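Local coordinates for protein beta-N-acetylhexosaminidase (Bacteroides fragilis, PDB 4PYS) that probably hydrolyses terminal beta-linked N-acetylhexosamine residues from glycoconjugates, as a glycoside hydrolase of family 20 with a TIM-barrel catalytic domain, at residues L267-K271 and W322-M327; L274-C278 and Y330-R336; K337-D343 and N355-W361; Y388-N392 and S432-W436. All blocks are in the same frame, centred on the assembly; numbering follows the deposited sequence.

Contact 1 (L267-K271 and W322-M327)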
# COMPACT_ATOMS: atom_id res chain seq x y z
N LEU A 267 19.40 -12.26 16.20
CA LEU A 267 18.11 -12.90 15.92
C LEU A 267 17.12 -12.63 17.05
O LEU A 267 15.97 -12.25 16.80
CB LEU A 267 18.27 -14.40 15.69
CG LEU A 267 18.38 -14.80 14.22
CD1 LEU A 267 19.69 -14.32 13.62
CD2 LEU A 267 18.21 -16.30 14.03
N ILE A 268 17.57 -12.82 18.29
CA ILE A 268 16.74 -12.52 19.45
C ILE A 268 16.29 -11.06 19.48
O ILE A 268 15.12 -10.77 19.76
CB ILE A 268 17.47 -12.91 20.76
CG1 ILE A 268 17.56 -14.44 20.87
CG2 ILE A 268 16.77 -12.34 21.98
CD1 ILE A 268 18.69 -14.93 21.74
N PHE A 269 17.20 -10.14 19.16
CA PHE A 269 16.87 -8.73 19.06
C PHE A 269 15.75 -8.51 18.04
O PHE A 269 14.76 -7.83 18.32
CB PHE A 269 18.11 -7.93 18.63
CG PHE A 269 17.89 -6.43 18.56
CD1 PHE A 269 17.29 -5.85 17.45
CD2 PHE A 269 18.32 -5.60 19.59
CE1 PHE A 269 17.10 -4.47 17.38
CE2 PHE A 269 18.14 -4.22 19.52
CZ PHE A 269 17.53 -3.66 18.42
N LEU A 270 15.92 -9.08 16.86
CA LEU A 270 14.97 -8.85 15.78
C LEU A 270 13.62 -9.50 16.08
O LEU A 270 12.57 -8.96 15.74
CB LEU A 270 15.56 -9.31 14.45
CG LEU A 270 16.74 -8.45 13.99
CD1 LEU A 270 17.44 -9.04 12.78
CD2 LEU A 270 16.29 -7.03 13.69
N LYS A 271 13.65 -10.65 16.75
CA LYS A 271 12.41 -11.28 17.21
C LYS A 271 11.68 -10.39 18.22
O LYS A 271 10.47 -10.22 18.14
CB LYS A 271 12.70 -12.66 17.81
CG LYS A 271 13.01 -13.72 16.76
CD LYS A 271 13.34 -15.06 17.40
CE LYS A 271 13.56 -16.15 16.36
NZ LYS A 271 14.14 -17.41 16.94
N TRP A 322 18.44 -18.66 5.20
CA TRP A 322 18.30 -19.26 6.53
C TRP A 322 17.77 -18.23 7.52
O TRP A 322 16.83 -18.49 8.27
CB TRP A 322 19.64 -19.81 7.02
CG TRP A 322 19.57 -20.35 8.43
CD1 TRP A 322 19.17 -21.59 8.82
CD2 TRP A 322 19.92 -19.65 9.64
NE1 TRP A 322 19.26 -21.71 10.19
CE2 TRP A 322 19.71 -20.53 10.71
CE3 TRP A 322 20.39 -18.36 9.91
CZ2 TRP A 322 19.95 -20.17 12.04
CZ3 TRP A 322 20.63 -18.00 11.22
CH2 TRP A 322 20.41 -18.90 12.27
N PHE A 323 18.38 -17.05 7.50
CA PHE A 323 17.95 -15.94 8.34
C PHE A 323 16.50 -15.55 8.06
O PHE A 323 15.69 -15.39 8.98
CB PHE A 323 18.87 -14.74 8.14
CG PHE A 323 18.37 -13.49 8.81
CD1 PHE A 323 18.64 -13.26 10.15
CD2 PHE A 323 17.61 -12.56 8.10
CE1 PHE A 323 18.17 -12.12 10.77
CE2 PHE A 323 17.14 -11.42 8.72
CZ PHE A 323 17.42 -11.20 10.06
N SER A 324 16.17 -15.39 6.78
CA SER A 324 14.81 -15.04 6.39
C SER A 324 13.85 -16.13 6.84
O SER A 324 12.73 -15.85 7.28
CB SER A 324 14.72 -14.86 4.87
OG SER A 324 15.50 -13.75 4.46
N ALA A 325 14.29 -17.38 6.74
CA ALA A 325 13.48 -18.51 7.16
C ALA A 325 13.18 -18.47 8.66
O ALA A 325 12.05 -18.72 9.08
CB ALA A 325 14.17 -19.81 6.80
N ARG A 326 14.19 -18.15 9.47
CA ARG A 326 14.01 -18.07 10.92
C ARG A 326 13.00 -16.99 11.31
O ARG A 326 12.17 -17.19 12.20
CB ARG A 326 15.34 -17.82 11.63
CG ARG A 326 16.39 -18.90 11.46
CD ARG A 326 15.88 -20.29 11.83
NE ARG A 326 15.80 -21.13 10.64
CZ ARG A 326 14.76 -21.90 10.33
NH1 ARG A 326 13.70 -21.95 11.13
NH2 ARG A 326 14.77 -22.63 9.22
N MSE A 327 13.06 -15.84 10.63
CA MSE A 327 12.16 -14.74 10.95
C MSE A 327 10.75 -15.04 10.47
O MSE A 327 9.77 -14.71 11.14
CB MSE A 327 12.64 -13.43 10.33
CG MSE A 327 14.06 -13.05 10.70
SE MSE A 327 14.43 -12.90 12.60
CE MSE A 327 12.86 -12.09 13.27
O HOH W 1 12.67 -18.81 14.27
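With chi1 at 171°, the CG of Phe323 lies opposite its own backbone nitrogen, and the ring is carried out to meet Leu267 and Leu270 with its edge. Both leucines arrive close to the ring plane: Leu270 CD1 comes within 3.5 Å of Phe323 CZ, and Leu267 CD1 within 3.8 Å of Phe323 CD1. One face of the same ring is taken by CG of Met327, one turn further along the helix, so the phenyl group is held at its rim from across the interface and on a face from its own helix. The other branch of Leu267 diverges, its CD2 lying 3.8 Å from Trp322 CH2 and 4.0 Å from Arg326 CB. CG of Arg326, one turn along the same helix, sits over the centre of the Trp322 ring.

Met327 is a selenomethionine whose chain folds at chi2 (-56°) and again at chi3, turning CE toward the opposite helix, 3.9 Å from Lys271 CG. At the more open margin, a water gives a hydrogen bond to Arg326 O (2.7 Å) and accepts a weak one from Lys271 NZ. The segment axes approach to 11.2 Å at 40°, a wide spacing filled by these large side chains. This is apolar packing between two helices of the family 20 catalytic barrel, 264-280 and 316-333, near the end that lies toward the zinc site of Cys242, Cys260, Cys301 and Cys304.

Contact 2 (L274-C278 and Y330-R336)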
# COMPACT_ATOMS: atom_id res chain seq x y z
N LEU A 274 9.97 -7.73 16.32
CA LEU A 274 8.77 -8.23 15.66
C LEU A 274 7.64 -8.49 16.65
O LEU A 274 6.45 -8.39 16.30
CB LEU A 274 9.07 -9.48 14.83
CG LEU A 274 9.91 -9.26 13.58
CD1 LEU A 274 10.00 -10.52 12.80
CD2 LEU A 274 9.30 -8.18 12.70
N ASP A 275 7.99 -8.83 17.89
CA ASP A 275 7.00 -8.98 18.95
C ASP A 275 6.20 -7.68 19.08
O ASP A 275 4.97 -7.70 19.10
CB ASP A 275 7.65 -9.34 20.29
CG ASP A 275 8.00 -10.82 20.40
OD1 ASP A 275 7.65 -11.59 19.49
OD2 ASP A 275 8.61 -11.22 21.42
N GLU A 276 6.90 -6.55 19.13
CA GLU A 276 6.22 -5.26 19.28
C GLU A 276 5.49 -4.86 18.01
O GLU A 276 4.36 -4.36 18.07
CB GLU A 276 7.19 -4.17 19.74
CG GLU A 276 7.52 -4.31 21.23
CD GLU A 276 8.22 -3.09 21.82
OE1 GLU A 276 7.88 -1.95 21.44
OE2 GLU A 276 9.10 -3.29 22.67
N VAL A 277 6.13 -5.08 16.87
CA VAL A 277 5.49 -4.82 15.58
C VAL A 277 4.17 -5.58 15.46
O VAL A 277 3.17 -5.04 14.98
CB VAL A 277 6.42 -5.14 14.41
CG1 VAL A 277 5.68 -5.04 13.08
CG2 VAL A 277 7.59 -4.17 14.40
N CYS A 278 4.14 -6.83 15.89
CA CYS A 278 2.91 -7.60 15.81
C CYS A 278 1.83 -7.13 16.79
O CYS A 278 0.63 -7.24 16.50
CB CYS A 278 3.19 -9.10 15.94
SG CYS A 278 4.03 -9.74 14.47
N TYR A 330 9.20 -17.40 12.81
CA TYR A 330 8.76 -16.69 13.99
C TYR A 330 7.40 -16.04 13.76
O TYR A 330 6.50 -16.13 14.60
CB TYR A 330 9.77 -15.61 14.38
CG TYR A 330 9.50 -15.06 15.75
CD1 TYR A 330 9.66 -15.86 16.87
CD2 TYR A 330 9.05 -13.75 15.92
CE1 TYR A 330 9.40 -15.38 18.13
CE2 TYR A 330 8.79 -13.26 17.20
CZ TYR A 330 8.97 -14.09 18.29
OH TYR A 330 8.72 -13.64 19.57
N LEU A 331 7.26 -15.39 12.61
CA LEU A 331 5.99 -14.77 12.25
C LEU A 331 4.91 -15.85 12.12
O LEU A 331 3.77 -15.63 12.52
CB LEU A 331 6.12 -13.98 10.95
CG LEU A 331 6.83 -12.63 11.09
CD1 LEU A 331 6.94 -11.96 9.75
CD2 LEU A 331 6.07 -11.76 12.08
N LYS A 332 5.29 -17.01 11.60
CA LYS A 332 4.35 -18.12 11.45
C LYS A 332 3.76 -18.55 12.79
O LYS A 332 2.55 -18.78 12.88
CB LYS A 332 5.02 -19.31 10.76
CG LYS A 332 4.05 -20.45 10.45
CD LYS A 332 4.69 -21.49 9.56
CE LYS A 332 3.80 -22.72 9.45
NZ LYS A 332 4.40 -23.74 8.55
N GLN A 333 4.58 -18.64 13.82
CA GLN A 333 4.09 -19.04 15.14
C GLN A 333 3.25 -17.93 15.78
O GLN A 333 2.55 -18.15 16.76
CB GLN A 333 5.23 -19.52 16.06
CG GLN A 333 6.06 -18.43 16.73
CD GLN A 333 7.29 -18.99 17.45
OE1 GLN A 333 8.01 -19.83 16.90
NE2 GLN A 333 7.52 -18.54 18.68
N LYS A 334 3.32 -16.73 15.20
CA LYS A 334 2.47 -15.62 15.61
C LYS A 334 1.22 -15.50 14.75
O LYS A 334 0.40 -14.60 14.95
CB LYS A 334 3.24 -14.30 15.53
CG LYS A 334 4.39 -14.20 16.50
CD LYS A 334 4.89 -12.78 16.54
CE LYS A 334 5.33 -12.43 17.94
NZ LYS A 334 4.22 -12.45 18.93
N GLY A 335 1.07 -16.40 13.79
CA GLY A 335 -0.09 -16.39 12.92
C GLY A 335 -0.04 -15.35 11.82
O GLY A 335 -1.08 -14.98 11.26
N ARG A 336 1.16 -14.87 11.49
CA ARG A 336 1.30 -13.89 10.41
C ARG A 336 1.99 -14.51 9.20
O ARG A 336 2.65 -15.55 9.30
CB ARG A 336 2.08 -12.67 10.88
CG ARG A 336 1.59 -12.09 12.19
CD ARG A 336 0.14 -11.61 12.12
NE ARG A 336 -0.29 -11.13 13.43
CZ ARG A 336 -0.24 -9.86 13.82
NH1 ARG A 336 0.18 -8.93 12.98
NH2 ARG A 336 -0.61 -9.52 15.04
O HOH W 2 3.26 -9.84 19.55
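Tyr330 and Asp275 meet at about a right angle, the carboxylate reaching the edge of the phenol where helices 264-280 and 316-333 of the TIM barrel pack together and the second of them ends in a Schellman motif. Asp275 OD1 lies in the plane of the tyrosine ring, and the ring and carboxylate planes are turned 33° apart. The model puts Tyr330 OH only 2.3 Å from Asp275 OD1; a hydrogen bond from the phenol is likely, but so short a length is doubtful. Lys334 also crosses the aspartate at a steep angle; its chain bends near the tip, bringing NZ to 3.6 Å from Asp275 OD1 in a salt bridge. A water accepts from Lys334 NZ and donates to Asp275 O, tying the ammonium group to the backbone of the facing helix as well.

Deeper in, the contact turns apolar. Leu274 and Leu331 stand perpendicular to each other, and Leu331 CD2 rests 3.7 Å from Cys278 SG. At the helix end, Gly335 has positive phi (79°), and Leu331 O accepts from both Lys334 N and Arg336 N, which approach from opposite faces of its carbonyl plane. Arg336 then folds back at chi2 (-61°), laying one face of its guanidinium over Cys278 CB. Its NH1 is bonded to Phe281 O, while Arg336 NH2 donates to Cys278 O at 3.0 Å, tilted from the carbonyl plane.

Contact 3 (K337-D343 and N355-W361). With FMT (formic acid), chain I.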
# COMPACT_ATOMS: atom_id res chain seq x y z
N LYS A 337 1.79 -13.88 8.05
CA LYS A 337 2.51 -14.21 6.83
C LYS A 337 3.67 -13.23 6.67
O LYS A 337 3.60 -12.09 7.12
CB LYS A 337 1.58 -14.14 5.62
CG LYS A 337 0.53 -15.26 5.65
CD LYS A 337 -0.35 -15.26 4.41
CE LYS A 337 -1.31 -16.45 4.43
NZ LYS A 337 -0.59 -17.76 4.54
N ALA A 338 4.75 -13.69 6.04
CA ALA A 338 5.95 -12.87 5.88
C ALA A 338 6.17 -12.53 4.42
O ALA A 338 6.29 -13.44 3.59
CB ALA A 338 7.15 -13.61 6.43
N ILE A 339 6.24 -11.24 4.09
CA ILE A 339 6.49 -10.84 2.72
C ILE A 339 7.97 -10.50 2.56
O ILE A 339 8.54 -9.82 3.41
CB ILE A 339 5.66 -9.61 2.29
CG1 ILE A 339 4.17 -9.83 2.56
CG2 ILE A 339 5.89 -9.30 0.81
CD1 ILE A 339 3.32 -8.55 2.43
N PHE A 340 8.58 -10.96 1.47
CA PHE A 340 9.97 -10.63 1.17
C PHE A 340 10.05 -10.08 -0.24
O PHE A 340 9.27 -10.48 -1.10
CB PHE A 340 10.85 -11.89 1.21
CG PHE A 340 11.01 -12.49 2.57
CD1 PHE A 340 11.91 -11.94 3.48
CD2 PHE A 340 10.31 -13.63 2.93
CE1 PHE A 340 12.09 -12.50 4.73
CE2 PHE A 340 10.48 -14.20 4.19
CZ PHE A 340 11.37 -13.63 5.09
N TRP A 341 10.98 -9.16 -0.49
CA TRP A 341 11.25 -8.76 -1.87
C TRP A 341 11.78 -9.95 -2.67
O TRP A 341 12.44 -10.82 -2.11
CB TRP A 341 12.27 -7.61 -1.92
CG TRP A 341 11.77 -6.34 -1.26
CD1 TRP A 341 12.24 -5.78 -0.10
CD2 TRP A 341 10.72 -5.50 -1.71
NE1 TRP A 341 11.54 -4.63 0.19
CE2 TRP A 341 10.60 -4.44 -0.79
CE3 TRP A 341 9.86 -5.53 -2.81
CZ2 TRP A 341 9.66 -3.42 -0.94
CZ3 TRP A 341 8.93 -4.51 -2.96
CH2 TRP A 341 8.83 -3.47 -2.03
N GLY A 342 11.49 -9.99 -3.97
CA GLY A 342 11.79 -11.16 -4.78
C GLY A 342 13.26 -11.54 -4.94
O GLY A 342 13.55 -12.68 -5.32
N ASP A 343 14.18 -10.61 -4.67
CA ASP A 343 15.63 -10.89 -4.73
C ASP A 343 15.99 -12.18 -4.02
O ASP A 343 16.86 -12.94 -4.45
CB ASP A 343 16.43 -9.83 -3.97
CG ASP A 343 16.13 -8.44 -4.42
OD1 ASP A 343 15.04 -7.95 -4.10
OD2 ASP A 343 17.02 -7.83 -5.05
N ASN A 355 4.42 -19.74 5.06
CA ASN A 355 3.73 -18.46 5.25
C ASN A 355 4.40 -17.31 4.50
O ASN A 355 4.07 -16.14 4.72
CB ASN A 355 3.64 -18.11 6.73
CG ASN A 355 4.99 -17.87 7.35
OD1 ASN A 355 5.97 -18.56 7.03
ND2 ASN A 355 5.07 -16.89 8.25
N VAL A 356 5.33 -17.64 3.61
CA VAL A 356 6.08 -16.64 2.86
C VAL A 356 5.33 -16.15 1.62
O VAL A 356 4.75 -16.94 0.89
CB VAL A 356 7.48 -17.18 2.47
CG1 VAL A 356 8.13 -16.30 1.41
CG2 VAL A 356 8.37 -17.29 3.70
N VAL A 357 5.34 -14.83 1.41
CA VAL A 357 4.78 -14.19 0.22
C VAL A 357 5.93 -13.43 -0.45
O VAL A 357 6.77 -12.85 0.24
CB VAL A 357 3.64 -13.23 0.60
CG1 VAL A 357 3.12 -12.46 -0.62
CG2 VAL A 357 2.51 -14.00 1.27
N ILE A 358 5.96 -13.45 -1.78
CA ILE A 358 7.03 -12.80 -2.54
C ILE A 358 6.54 -11.55 -3.27
O ILE A 358 5.55 -11.60 -4.01
CB ILE A 358 7.62 -13.78 -3.59
CG1 ILE A 358 8.24 -15.00 -2.90
CG2 ILE A 358 8.65 -13.07 -4.46
CD1 ILE A 358 9.36 -14.67 -1.92
N GLN A 359 7.22 -10.42 -3.07
CA GLN A 359 6.86 -9.20 -3.78
C GLN A 359 7.81 -9.03 -4.95
O GLN A 359 9.00 -8.76 -4.78
CB GLN A 359 6.89 -7.98 -2.86
CG GLN A 359 6.35 -6.73 -3.54
CD GLN A 359 5.85 -5.69 -2.55
OE1 GLN A 359 6.09 -5.79 -1.35
NE2 GLN A 359 5.14 -4.69 -3.06
N TRP A 360 7.28 -9.24 -6.15
CA TRP A 360 8.04 -9.25 -7.40
C TRP A 360 8.22 -7.82 -7.86
O TRP A 360 7.24 -7.11 -8.07
CB TRP A 360 7.24 -10.07 -8.42
CG TRP A 360 7.72 -10.02 -9.84
CD1 TRP A 360 9.00 -9.98 -10.30
CD2 TRP A 360 6.88 -10.00 -11.00
NE1 TRP A 360 9.01 -9.93 -11.69
CE2 TRP A 360 7.71 -9.94 -12.13
CE3 TRP A 360 5.49 -10.01 -11.18
CZ2 TRP A 360 7.20 -9.91 -13.44
CZ3 TRP A 360 4.98 -9.98 -12.48
CH2 TRP A 360 5.84 -9.92 -13.59
N TRP A 361 9.47 -7.38 -8.02
CA TRP A 361 9.71 -5.95 -8.26
C TRP A 361 10.71 -5.58 -9.37
O TRP A 361 10.53 -4.57 -10.04
CB TRP A 361 10.12 -5.23 -6.97
CG TRP A 361 11.54 -5.52 -6.57
CD1 TRP A 361 11.98 -6.53 -5.76
CD2 TRP A 361 12.71 -4.75 -6.93
NE1 TRP A 361 13.35 -6.45 -5.61
CE2 TRP A 361 13.82 -5.37 -6.32
CE3 TRP A 361 12.91 -3.61 -7.71
CZ2 TRP A 361 15.12 -4.88 -6.47
CZ3 TRP A 361 14.21 -3.13 -7.87
CH2 TRP A 361 15.29 -3.76 -7.25
C FMT I . 12.15 -9.47 -8.24
O1 FMT I . 13.07 -8.79 -8.65
O2 FMT I . 11.60 -9.29 -7.16
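Ile339 and Val357 lie side by side in the buried, tightly paired middle of two parallel strands, with Ile339 CG1 at 4.0 Å from Val357 CB. Backbone bonds alternate across the pair, including Phe340 N to Val357 O and Gln359 N to Phe340 O (2.8 Å). On the face shared with Ile339, Trp341 and Gln359 also run alongside each other: the amide is laid over the indole, their planes 25° apart, with Gln359 CD 3.3 Å from Trp341 CZ3. His287 and Ser432 hold the two ends of that amide, while Glu223 accepts a hydrogen bond from Trp341 NE1. On the other face, Val356 CG1 meets the edge of the Phe340 ring.

The strand ends are less enclosed. Lys337 extends to the exposed margin, whereas Trp361, whose chi1 of 75° sets CG between the backbone nitrogen and the carbonyl carbon, turns toward Asp343. Trp361 NE1 donates to Asp343 OD1 at 2.7 Å, almost straight and on the syn side, though tilted out of the carboxylate plane. The edge of Trp341 faces this second indole in an offset edge-to-face pair, planes at 79°. O2 of a formic acid molecule, probably from the crystallisation liquor, accepts from Trp361 N at 3.0 Å. Glycerol also lies beside Trp361, consistent with a pocket at the C-terminal ends of the barrel strands. Strands 285-287 and 381-383 flank the pair, and helix 316-333 packs on the face of Ala338 and Phe340.

Contact 4 (Y388-N392 and S432-W436). With FMT (formic acid), chain J.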
# COMPACT_ATOMS: atom_id res chain seq x y z
N TYR A 388 5.77 -1.04 -14.33
CA TYR A 388 5.62 0.41 -14.26
C TYR A 388 4.75 0.77 -13.06
O TYR A 388 3.73 1.47 -13.19
CB TYR A 388 4.94 0.92 -15.53
CG TYR A 388 5.80 0.75 -16.76
CD1 TYR A 388 6.98 1.47 -16.91
CD2 TYR A 388 5.42 -0.11 -17.80
CE1 TYR A 388 7.77 1.33 -18.03
CE2 TYR A 388 6.22 -0.25 -18.93
CZ TYR A 388 7.39 0.47 -19.04
OH TYR A 388 8.19 0.34 -20.16
N THR A 389 5.14 0.28 -11.89
CA THR A 389 4.42 0.60 -10.67
C THR A 389 5.22 1.48 -9.73
O THR A 389 4.69 1.88 -8.68
CB THR A 389 3.97 -0.68 -9.89
OG1 THR A 389 5.09 -1.25 -9.19
CG2 THR A 389 3.35 -1.71 -10.84
N TYR A 390 6.48 1.78 -10.07
CA TYR A 390 7.30 2.66 -9.23
C TYR A 390 7.07 4.12 -9.59
O TYR A 390 7.71 4.66 -10.50
CB TYR A 390 8.78 2.32 -9.33
CG TYR A 390 9.19 1.16 -8.44
CD1 TYR A 390 8.25 0.25 -7.97
CD2 TYR A 390 10.52 1.00 -8.05
CE1 TYR A 390 8.63 -0.82 -7.14
CE2 TYR A 390 10.90 -0.05 -7.23
CZ TYR A 390 9.96 -0.95 -6.78
OH TYR A 390 10.38 -1.98 -5.94
N LEU A 391 6.15 4.76 -8.87
CA LEU A 391 5.74 6.13 -9.18
C LEU A 391 6.83 7.15 -8.87
O LEU A 391 6.71 8.32 -9.26
CB LEU A 391 4.45 6.45 -8.41
CG LEU A 391 3.30 5.52 -8.79
CD1 LEU A 391 2.19 5.57 -7.75
CD2 LEU A 391 2.77 5.89 -10.17
N ASN A 392 7.88 6.73 -8.16
CA ASN A 392 9.03 7.60 -7.99
C ASN A 392 9.81 7.80 -9.30
O ASN A 392 10.60 8.75 -9.42
CB ASN A 392 9.97 7.08 -6.88
CG ASN A 392 10.25 5.60 -7.02
OD1 ASN A 392 9.34 4.77 -6.91
ND2 ASN A 392 11.52 5.26 -7.26
N SER A 432 0.90 -4.13 -6.54
CA SER A 432 1.26 -3.01 -5.67
C SER A 432 1.69 -1.81 -6.49
O SER A 432 1.97 -1.93 -7.68
CB SER A 432 2.39 -3.40 -4.70
OG SER A 432 3.54 -3.82 -5.39
N SER A 433 1.71 -0.66 -5.83
CA SER A 433 2.22 0.58 -6.42
C SER A 433 3.12 1.15 -5.34
O SER A 433 2.91 0.87 -4.15
CB SER A 433 1.08 1.53 -6.70
OG SER A 433 0.26 1.72 -5.56
N ALA A 434 4.13 1.92 -5.72
CA ALA A 434 5.08 2.40 -4.73
C ALA A 434 5.57 3.80 -4.98
O ALA A 434 5.70 4.24 -6.13
CB ALA A 434 6.27 1.46 -4.64
N LEU A 435 5.87 4.50 -3.90
CA LEU A 435 6.51 5.80 -4.00
C LEU A 435 7.74 5.79 -3.10
O LEU A 435 7.63 6.01 -1.89
CB LEU A 435 5.53 6.90 -3.57
CG LEU A 435 5.90 8.37 -3.85
CD1 LEU A 435 7.04 8.91 -2.99
CD2 LEU A 435 6.23 8.56 -5.33
N TRP A 436 8.90 5.52 -3.69
CA TRP A 436 10.17 5.54 -2.96
C TRP A 436 10.65 6.97 -2.89
O TRP A 436 10.50 7.73 -3.84
CB TRP A 436 11.22 4.69 -3.68
CG TRP A 436 10.84 3.24 -3.72
CD1 TRP A 436 10.18 2.59 -4.72
CD2 TRP A 436 11.09 2.27 -2.69
NE1 TRP A 436 10.01 1.26 -4.37
CE2 TRP A 436 10.56 1.05 -3.14
CE3 TRP A 436 11.72 2.33 -1.44
CZ2 TRP A 436 10.62 -0.12 -2.37
CZ3 TRP A 436 11.79 1.16 -0.69
CH2 TRP A 436 11.24 -0.04 -1.15
C FMT J . 10.19 2.55 -20.68
O1 FMT J . 10.71 1.45 -20.50
O2 FMT J . 10.77 3.62 -20.50
O HOH W 3 5.01 -1.66 -6.32
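Leu391 N donates to Ala434 O at 2.8 Å, and Ala434 N returns a bond to Thr389 O (3.0 Å). This pair makes a single bridge where the chain leaving helix 386-389 runs beside strand 428-435. A water extends the connection, donating to Thr389 OG1 and lying 2.8 Å from Ser432 OG, which is also bonded to Gln359. Thr389 OG1 is also hydrogen-bonded to Thr385 O.

Tyr390 and Trp436 form the aromatic part. Trp436 NE1 stands over one face of the phenol, displaced toward the rim and 3.3 Å from Tyr390 CE2; the ring planes are inclined at 52°, an oblique meeting. Asn392 reaches the indole from another direction. Its chi1 of 48° places CG between the backbone nitrogen and carbonyl carbon, bringing the amide alongside Trp436 with the planes 75° apart. Asn392 OD1 lies at the indole edge, 3.2 Å from Trp436 CD1, and accepts a weak but straight bond from Trp436 N. The other end of this amide is bonded to Tyr401. Leu391 and Leu435 add apolar packing, Leu391 CB lying 4.1 Å from Leu435 CD2.

Glycerol, probably from the crystallisation liquor, is hydrogen-bonded to both Tyr390 OH and Asn392 ND2; its position is consistent with a sugar-binding pocket at this mouth of the barrel. Strand 132-138 pairs with strand 428-435, His167 meets Trp436 edge-to-face, and helix 453-462 packs against Thr389, Leu391 and Ser433.

Contacts 1 and 2 show how successive barrel elements are stitched together. From helix 264-280 the chain passes through strand 285-287 and returns along helix 316-333, so each contact closes a loop of about fifty residues; their segments alternate and the loops cross. Met327 of contact 1 packs on Leu274 of contact 2. The chain then enters strand 337-341, and contact 3 closes a much shorter loop to its parallel neighbour 356-360, joined to contact 2 through Asn355 and Arg336. Contact 4 follows in series and closes a loop of about forty residues, joining 388-392 to strand 428-435. Gln359 with Ser432 and Trp361 with Tyr390 connect contacts 3 and 4 within the barrel.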